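Local structure of HepC.19480.a.B1 (Helicobacter pylori, 6MTZ) at residues A279-Y292 and L303-S315. The protein is of unknown function but probably acts as a DHH-family phosphoesterase, cleaving phosphodiester bonds in small nucleotide or nucleic acid substrates. Residues are numbered along the deposited sequence; the frame is centred on the assembly and turned at random.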
ATOM      1  N   ALA A 279      18.381  -9.018   1.529  1.00 36.05           N
ATOM      2  CA  ALA A 279      19.648  -8.305   1.625  1.00 37.53           C
ATOM      3  C   ALA A 279      20.769  -9.084   0.949  1.00 38.33           C
ATOM      4  O   ALA A 279      21.622  -8.493   0.279  1.00 38.39           O
ATOM      5  CB  ALA A 279      19.984  -8.031   3.091  1.00 33.94           C
ATOM      6  N   ASN A 280      20.778 -10.410   1.099  1.00 38.29           N
ATOM      7  CA  ASN A 280      21.791 -11.210   0.421  1.00 41.94           C
ATOM      8  C   ASN A 280      21.736 -10.985  -1.087  1.00 48.32           C
ATOM      9  O   ASN A 280      22.772 -10.793  -1.732  1.00 46.80           O
ATOM     10  CB  ASN A 280      21.614 -12.692   0.755  1.00 49.95           C
ATOM     11  CG  ASN A 280      22.792 -13.545   0.285  1.00 60.56           C
ATOM     12  OD1 ASN A 280      23.830 -13.591   0.941  1.00 63.02           O
ATOM     13  ND2 ASN A 280      22.635 -14.220  -0.855  1.00 55.66           N
ATOM     14  N   LEU A 281      20.531 -10.972  -1.660  1.00 45.30           N
ATOM     15  CA  LEU A 281      20.391 -10.737  -3.095  1.00 43.43           C
ATOM     16  C   LEU A 281      20.746  -9.299  -3.466  1.00 55.37           C
ATOM     17  O   LEU A 281      21.402  -9.066  -4.486  1.00 43.88           O
ATOM     18  CB  LEU A 281      18.968 -11.068  -3.538  1.00 43.63           C
ATOM     19  CG  LEU A 281      18.662 -10.946  -5.021  1.00 45.62           C
ATOM     20  CD1 LEU A 281      19.624 -11.831  -5.848  1.00 49.32           C
ATOM     21  CD2 LEU A 281      17.216 -11.347  -5.251  1.00 46.82           C
ATOM     22  N   PHE A 282      20.323  -8.317  -2.659  1.00 53.88           N
ATOM     23  CA  PHE A 282      20.654  -6.932  -2.982  1.00 45.09           C
ATOM     24  C   PHE A 282      22.159  -6.724  -2.984  1.00 45.74           C
ATOM     25  O   PHE A 282      22.713  -6.079  -3.882  1.00 46.63           O
ATOM     26  CB  PHE A 282      20.015  -5.946  -1.995  1.00 35.36           C
ATOM     27  CG  PHE A 282      20.325  -4.509  -2.336  1.00 40.10           C
ATOM     28  CD1 PHE A 282      21.462  -3.891  -1.847  1.00 41.60           C
ATOM     29  CD2 PHE A 282      19.514  -3.804  -3.214  1.00 44.74           C
ATOM     30  CE1 PHE A 282      21.760  -2.584  -2.199  1.00 43.30           C
ATOM     31  CE2 PHE A 282      19.810  -2.503  -3.572  1.00 39.69           C
ATOM     32  CZ  PHE A 282      20.935  -1.896  -3.071  1.00 35.14           C
ATOM     33  N   LEU A 283      22.828  -7.224  -1.948  1.00 39.21           N
ATOM     34  CA  LEU A 283      24.265  -7.031  -1.838  1.00 48.45           C
ATOM     35  C   LEU A 283      25.010  -7.748  -2.952  1.00 46.59           C
ATOM     36  O   LEU A 283      26.024  -7.240  -3.440  1.00 45.18           O
ATOM     37  CB  LEU A 283      24.739  -7.495  -0.463  1.00 54.18           C
ATOM     38  CG  LEU A 283      24.184  -6.627   0.670  1.00 42.15           C
ATOM     39  CD1 LEU A 283      24.455  -7.220   2.053  1.00 42.29           C
ATOM     40  CD2 LEU A 283      24.743  -5.208   0.577  1.00 43.87           C
ATOM     41  N   THR A 284      24.510  -8.901  -3.402  1.00 45.20           N
ATOM     42  CA  THR A 284      25.153  -9.572  -4.529  1.00 51.45           C
ATOM     43  C   THR A 284      24.992  -8.760  -5.812  1.00 54.85           C
ATOM     44  O   THR A 284      25.969  -8.516  -6.532  1.00 51.98           O
ATOM     45  CB  THR A 284      24.584 -10.981  -4.707  1.00 53.17           C
ATOM     46  OG1 THR A 284      24.796 -11.741  -3.510  1.00 57.10           O
ATOM     47  CG2 THR A 284      25.269 -11.678  -5.859  1.00 54.62           C
ATOM     48  N   GLN A 285      23.764  -8.328  -6.110  1.00 48.18           N
ATOM     49  CA  GLN A 285      23.505  -7.552  -7.319  1.00 58.98           C
ATOM     50  C   GLN A 285      24.139  -6.165  -7.273  1.00 57.46           C
ATOM     51  O   GLN A 285      24.339  -5.549  -8.328  1.00 52.25           O
ATOM     52  CB  GLN A 285      21.992  -7.411  -7.543  1.00 69.69           C
ATOM     53  CG  GLN A 285      21.228  -8.698  -7.857  1.00 69.78           C
ATOM     54  CD  GLN A 285      19.720  -8.460  -7.955  1.00 77.68           C
ATOM     55  OE1 GLN A 285      19.225  -7.393  -7.593  1.00 83.35           O
ATOM     56  NE2 GLN A 285      18.991  -9.454  -8.446  1.00 80.48           N
ATOM     57  N   ASN A 286      24.444  -5.648  -6.085  1.00 46.10           N
ATOM     58  CA  ASN A 286      24.955  -4.289  -5.928  1.00 45.45           C
ATOM     59  C   ASN A 286      26.196  -4.335  -5.058  1.00 57.61           C
ATOM     60  O   ASN A 286      26.181  -3.894  -3.901  1.00 46.72           O
ATOM     61  CB  ASN A 286      23.886  -3.372  -5.337  1.00 43.30           C
ATOM     62  CG  ASN A 286      22.659  -3.290  -6.211  1.00 44.98           C
ATOM     63  OD1 ASN A 286      22.605  -2.496  -7.152  1.00 51.15           O
ATOM     64  ND2 ASN A 286      21.676  -4.132  -5.925  1.00 41.58           N
ATOM     65  N   PRO A 287      27.304  -4.854  -5.596  1.00 48.52           N
ATOM     66  CA  PRO A 287      28.484  -5.099  -4.754  1.00 50.66           C
ATOM     67  C   PRO A 287      29.081  -3.839  -4.165  1.00 48.67           C
ATOM     68  O   PRO A 287      29.894  -3.950  -3.245  1.00 48.27           O
ATOM     69  CB  PRO A 287      29.468  -5.785  -5.717  1.00 52.92           C
ATOM     70  CG  PRO A 287      29.065  -5.301  -7.074  1.00 56.19           C
ATOM     71  CD  PRO A 287      27.568  -5.120  -7.023  1.00 52.98           C
ATOM     72  N   ASP A 288      28.704  -2.654  -4.659  1.00 64.34           N
ATOM     73  CA  ASP A 288      29.237  -1.400  -4.135  1.00 54.77           C
ATOM     74  C   ASP A 288      28.724  -1.090  -2.736  1.00 44.90           C
ATOM     75  O   ASP A 288      29.282  -0.213  -2.070  1.00 50.24           O
ATOM     76  CB  ASP A 288      28.926  -0.242  -5.100  1.00 56.99           C
ATOM     77  CG  ASP A 288      27.459  -0.182  -5.528  1.00 62.37           C
ATOM     78  OD1 ASP A 288      26.725   0.648  -4.958  1.00 66.55           O
ATOM     79  OD2 ASP A 288      27.041  -0.935  -6.444  1.00 58.68           O
ATOM     80  N   PHE A 289      27.700  -1.788  -2.269  1.00 49.79           N
ATOM     81  CA  PHE A 289      27.207  -1.624  -0.910  1.00 48.88           C
ATOM     82  C   PHE A 289      27.871  -2.636   0.016  1.00 46.30           C
ATOM     83  O   PHE A 289      28.113  -3.785  -0.368  1.00 45.23           O
ATOM     84  CB  PHE A 289      25.686  -1.774  -0.868  1.00 40.30           C
ATOM     85  CG  PHE A 289      24.949  -0.570  -1.391  1.00 47.42           C
ATOM     86  CD1 PHE A 289      24.718  -0.418  -2.749  1.00 49.75           C
ATOM     87  CD2 PHE A 289      24.509   0.425  -0.522  1.00 39.62           C
ATOM     88  CE1 PHE A 289      24.048   0.692  -3.232  1.00 46.38           C
ATOM     89  CE2 PHE A 289      23.839   1.531  -0.995  1.00 35.73           C
ATOM     90  CZ  PHE A 289      23.604   1.665  -2.350  1.00 44.96           C
ATOM     91  N   ASP A 290      28.181  -2.187   1.229  1.00 39.36           N
ATOM     92  CA  ASP A 290      28.811  -3.015   2.248  1.00 39.80           C
ATOM     93  C   ASP A 290      27.833  -3.636   3.228  1.00 44.72           C
ATOM     94  O   ASP A 290      28.126  -4.704   3.775  1.00 40.32           O
ATOM     95  CB  ASP A 290      29.816  -2.188   3.036  1.00 40.69           C
ATOM     96  CG  ASP A 290      30.826  -1.554   2.140  1.00 53.13           C
ATOM     97  OD1 ASP A 290      31.542  -2.317   1.459  1.00 51.88           O
ATOM     98  OD2 ASP A 290      30.862  -0.309   2.072  1.00 43.10           O
ATOM     99  N   PHE A 291      26.697  -2.992   3.493  1.00 37.10           N
ATOM    100  CA  PHE A 291      25.733  -3.593   4.397  1.00 34.20           C
ATOM    101  C   PHE A 291      24.337  -3.163   4.006  1.00 32.42           C
ATOM    102  O   PHE A 291      24.129  -2.246   3.207  1.00 39.66           O
ATOM    103  CB  PHE A 291      26.027  -3.246   5.861  1.00 33.93           C
ATOM    104  CG  PHE A 291      25.908  -1.788   6.181  1.00 38.58           C
ATOM    105  CD1 PHE A 291      26.946  -0.911   5.883  1.00 36.02           C
ATOM    106  CD2 PHE A 291      24.765  -1.295   6.804  1.00 33.90           C
ATOM    107  CE1 PHE A 291      26.850   0.444   6.193  1.00 37.61           C
ATOM    108  CE2 PHE A 291      24.645   0.059   7.114  1.00 38.36           C
ATOM    109  CZ  PHE A 291      25.689   0.934   6.810  1.00 40.64           C
ATOM    110  N   TYR A 292      23.376  -3.863   4.583  1.00 39.94           N
ATOM    111  CA  TYR A 292      21.969  -3.587   4.401  1.00 34.42           C
ATOM    112  C   TYR A 292      21.385  -3.379   5.785  1.00 38.37           C
ATOM    113  O   TYR A 292      21.754  -4.085   6.729  1.00 33.74           O
ATOM    114  CB  TYR A 292      21.279  -4.749   3.656  1.00 32.81           C
ATOM    115  CG  TYR A 292      19.869  -4.446   3.219  1.00 31.44           C
ATOM    116  CD1 TYR A 292      18.823  -4.490   4.125  1.00 38.36           C
ATOM    117  CD2 TYR A 292      19.583  -4.110   1.901  1.00 33.35           C
ATOM    118  CE1 TYR A 292      17.530  -4.203   3.739  1.00 36.94           C
ATOM    119  CE2 TYR A 292      18.295  -3.817   1.506  1.00 34.08           C
ATOM    120  CZ  TYR A 292      17.272  -3.869   2.435  1.00 35.79           C
ATOM    121  OH  TYR A 292      15.983  -3.582   2.069  1.00 28.88           O
ATOM    122  N   LEU A 303      20.410  -5.943  10.500  1.00 30.17           N
ATOM    123  CA  LEU A 303      21.559  -5.656   9.656  1.00 39.89           C
ATOM    124  C   LEU A 303      22.064  -6.942   9.022  1.00 42.40           C
ATOM    125  O   LEU A 303      22.045  -8.005   9.646  1.00 44.80           O
ATOM    126  CB  LEU A 303      22.691  -4.974  10.446  1.00 52.18           C
ATOM    127  CG  LEU A 303      22.470  -3.502  10.830  1.00 57.00           C
ATOM    128  CD1 LEU A 303      22.613  -3.338  12.323  1.00 63.84           C
ATOM    129  CD2 LEU A 303      23.437  -2.564  10.097  1.00 58.55           C
ATOM    130  N   ARG A 304      22.476  -6.842   7.764  1.00 32.23           N
ATOM    131  CA  ARG A 304      23.077  -7.953   7.047  1.00 34.19           C
ATOM    132  C   ARG A 304      24.280  -7.416   6.297  1.00 39.24           C
ATOM    133  O   ARG A 304      24.322  -6.233   5.932  1.00 34.59           O
ATOM    134  CB  ARG A 304      22.105  -8.611   6.052  1.00 34.10           C
ATOM    135  CG  ARG A 304      20.873  -9.236   6.676  1.00 33.79           C
ATOM    136  CD  ARG A 304      21.201 -10.515   7.444  1.00 35.94           C
ATOM    137  NE  ARG A 304      19.979 -11.120   7.963  1.00 48.63           N
ATOM    138  CZ  ARG A 304      19.290 -10.642   8.999  1.00 48.95           C
ATOM    139  NH1 ARG A 304      19.702  -9.559   9.650  1.00 41.82           N
ATOM    140  NH2 ARG A 304      18.178 -11.250   9.387  1.00 49.98           N
ATOM    141  N   ALA A 305      25.257  -8.292   6.074  1.00 41.95           N
ATOM    142  CA  ALA A 305      26.418  -7.976   5.257  1.00 41.83           C
ATOM    143  C   ALA A 305      26.815  -9.196   4.432  1.00 43.03           C
ATOM    144  O   ALA A 305      26.257 -10.289   4.574  1.00 43.40           O
ATOM    145  CB  ALA A 305      27.591  -7.496   6.116  1.00 44.50           C
ATOM    146  N   ASN A 306      27.790  -8.996   3.550  1.00 52.96           N
ATOM    147  CA  ASN A 306      28.285 -10.055   2.679  1.00 54.74           C
ATOM    148  C   ASN A 306      29.798 -10.182   2.814  1.00 64.73           C
ATOM    149  O   ASN A 306      30.496 -10.483   1.842  1.00 69.56           O
ATOM    150  CB  ASN A 306      27.875  -9.801   1.226  1.00 49.21           C
ATOM    151  CG  ASN A 306      28.006 -11.038   0.349  1.00 67.21           C
ATOM    152  OD1 ASN A 306      28.168 -12.155   0.843  1.00 74.68           O
ATOM    153  ND2 ASN A 306      27.941 -10.839  -0.964  1.00 65.30           N
ATOM    154  N   GLY A 307      30.318  -9.936   4.016  1.00 64.76           N
ATOM    155  CA  GLY A 307      31.727 -10.069   4.299  1.00 65.17           C
ATOM    156  C   GLY A 307      32.503  -8.770   4.314  1.00 63.67           C
ATOM    157  O   GLY A 307      33.649  -8.763   4.776  1.00 68.09           O
ATOM    158  N   ASN A 308      31.914  -7.671   3.841  1.00 54.11           N
ATOM    159  CA  ASN A 308      32.627  -6.407   3.710  1.00 54.12           C
ATOM    160  C   ASN A 308      32.254  -5.392   4.783  1.00 54.80           C
ATOM    161  O   ASN A 308      32.620  -4.216   4.661  1.00 49.74           O
ATOM    162  CB  ASN A 308      32.389  -5.808   2.324  1.00 57.23           C
ATOM    163  CG  ASN A 308      33.357  -6.344   1.288  1.00 75.93           C
ATOM    164  OD1 ASN A 308      33.996  -7.376   1.496  1.00 66.97           O
ATOM    165  ND2 ASN A 308      33.476  -5.638   0.167  1.00 89.07           N
ATOM    166  N   CYS A 309      31.537  -5.810   5.822  1.00 50.22           N
ATOM    167  CA  CYS A 309      31.225  -4.917   6.934  1.00 52.81           C
ATOM    168  C   CYS A 309      30.801  -5.752   8.128  1.00 53.35           C
ATOM    169  O   CYS A 309      29.818  -6.493   8.045  1.00 45.71           O
ATOM    170  CB  CYS A 309      30.124  -3.939   6.571  1.00 53.91           C
ATOM    171  SG  CYS A 309      29.545  -3.015   8.018  1.00 50.19           S
ATOM    172  N   ASP A 310      31.526  -5.623   9.234  1.00 55.11           N
ATOM    173  CA  ASP A 310      31.151  -6.326  10.450  1.00 44.16           C
ATOM    174  C   ASP A 310      29.924  -5.663  11.061  1.00 41.77           C
ATOM    175  O   ASP A 310      30.058  -4.710  11.836  1.00 48.15           O
ATOM    176  CB  ASP A 310      32.309  -6.322  11.446  1.00 46.69           C
ATOM    177  CG  ASP A 310      32.065  -7.246  12.621  1.00 53.87           C
ATOM    178  OD1 ASP A 310      30.892  -7.605  12.869  1.00 57.82           O
ATOM    179  OD2 ASP A 310      33.047  -7.613  13.298  1.00 56.71           O
ATOM    180  N   VAL A 311      28.730  -6.160  10.733  1.00 49.05           N
ATOM    181  CA  VAL A 311      27.517  -5.517  11.236  1.00 49.46           C
ATOM    182  C   VAL A 311      27.284  -5.807  12.711  1.00 43.06           C
ATOM    183  O   VAL A 311      26.499  -5.099  13.352  1.00 44.49           O
ATOM    184  CB  VAL A 311      26.271  -5.906  10.418  1.00 42.33           C
ATOM    185  CG1 VAL A 311      26.365  -5.302   9.026  1.00 49.26           C
ATOM    186  CG2 VAL A 311      26.096  -7.434  10.348  1.00 37.45           C
ATOM    187  N   CYS A 312      27.933  -6.831  13.267  1.00 53.24           N
ATOM    188  CA  CYS A 312      27.894  -7.008  14.714  1.00 57.11           C
ATOM    189  C   CYS A 312      28.544  -5.823  15.416  1.00 54.53           C
ATOM    190  O   CYS A 312      27.969  -5.243  16.345  1.00 53.16           O
ATOM    191  CB  CYS A 312      28.578  -8.316  15.107  1.00 59.97           C
ATOM    192  SG  CYS A 312      28.550  -8.653  16.888  1.00 60.04           S
ATOM    193  N   GLU A 313      29.745  -5.440  14.972  1.00 49.80           N
ATOM    194  CA  GLU A 313      30.401  -4.264  15.535  1.00 60.86           C
ATOM    195  C   GLU A 313      29.568  -3.005  15.305  1.00 61.74           C
ATOM    196  O   GLU A 313      29.414  -2.174  16.214  1.00 45.46           O
ATOM    197  CB  GLU A 313      31.802  -4.108  14.938  1.00 54.59           C
ATOM    198  N   LEU A 314      29.000  -2.863  14.103  1.00 55.23           N
ATOM    199  CA  LEU A 314      28.175  -1.697  13.791  1.00 52.39           C
ATOM    200  C   LEU A 314      27.011  -1.564  14.766  1.00 51.79           C
ATOM    201  O   LEU A 314      26.779  -0.487  15.330  1.00 45.57           O
ATOM    202  CB  LEU A 314      27.659  -1.788  12.352  1.00 47.96           C
ATOM    203  CG  LEU A 314      27.091  -0.531  11.685  1.00 48.45           C
ATOM    204  CD1 LEU A 314      27.057  -0.732  10.167  1.00 49.13           C
ATOM    205  CD2 LEU A 314      25.710  -0.183  12.198  1.00 34.16           C
ATOM    206  N   SER A 315      26.251  -2.647  14.965  1.00 45.12           N
ATOM    207  CA  SER A 315      25.046  -2.525  15.778  1.00 48.43           C
ATOM    208  C   SER A 315      25.364  -2.364  17.263  1.00 47.46           C
ATOM    209  O   SER A 315      24.565  -1.760  17.985  1.00 47.23           O
ATOM    210  CB  SER A 315      24.114  -3.718  15.552  1.00 45.41           C
ATOM    211  OG  SER A 315      24.715  -4.927  15.969  1.00 72.47           O
TER
HETATM  212  O   HOH W   1      29.180  -6.953   2.747  1.00 38.33           O
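Leu314 sets its CD1 methyl almost squarely over one face of the Phe291 ring, 3.9 Å from the ring centroid and only 8° off the normal, a CH-pi contact in which the two side chains cross at about a right angle. Two further neighbours approach obliquely: Cys309 SG, 4.8 Å from the Phe291 centroid in a sulfur-aromatic contact, and Leu303 CD2, whose side chain runs alongside the ring in the same direction. A chi1 of 64°, with CG between the backbone N and the carbonyl carbon, swings the Phe291 ring to where Leu314 CD1 can lie over its face. Phe291 CB itself packs on Val311 CG1 at 3.8 Å. Tyr261, from strand 258-261, touches both Phe291 and Leu314. The Tyr292 ring belongs to the other side of the sheet: one face lies against Ala279 CA, offset toward the rim, and its OH is hydrogen-bonded with Ser269 OG.

The setting is an antiparallel hairpin, strands 291-295 and 300-305, within the mixed sheet of the C-terminal domain, consistent with the DHHA1-type domain of DHH phosphoesterases. Helix 311-318 packs on the Phe291 face and helix 276-285 on the opposite one. Tyr292 and Arg304 form a hydrogen-bonded pair, Tyr292 N to Arg304 O at 2.9 Å and Arg304 N to Tyr292 O at 3.0 Å. Ala279 CB rests 3.7 Å from Arg304 CB, while Leu283 CD1 reaches Ala305 CA. The Arg304 chain bends at chi2; NH1 meets Leu303 O from above its carbonyl plane, that oxygen lying in the guanidinium plane, and NE bonds to Ser276 OG.

Past the strand ends a water links the two loops, donating to Asp290 O at 2.7 Å and accepting from Asn306 N and Asn308 N. The Asp290 carboxylate and Asn308 amide pass obliquely, planes 37° apart, with OD1 against Asn308 CB; OD2 accepts from Lys265 N.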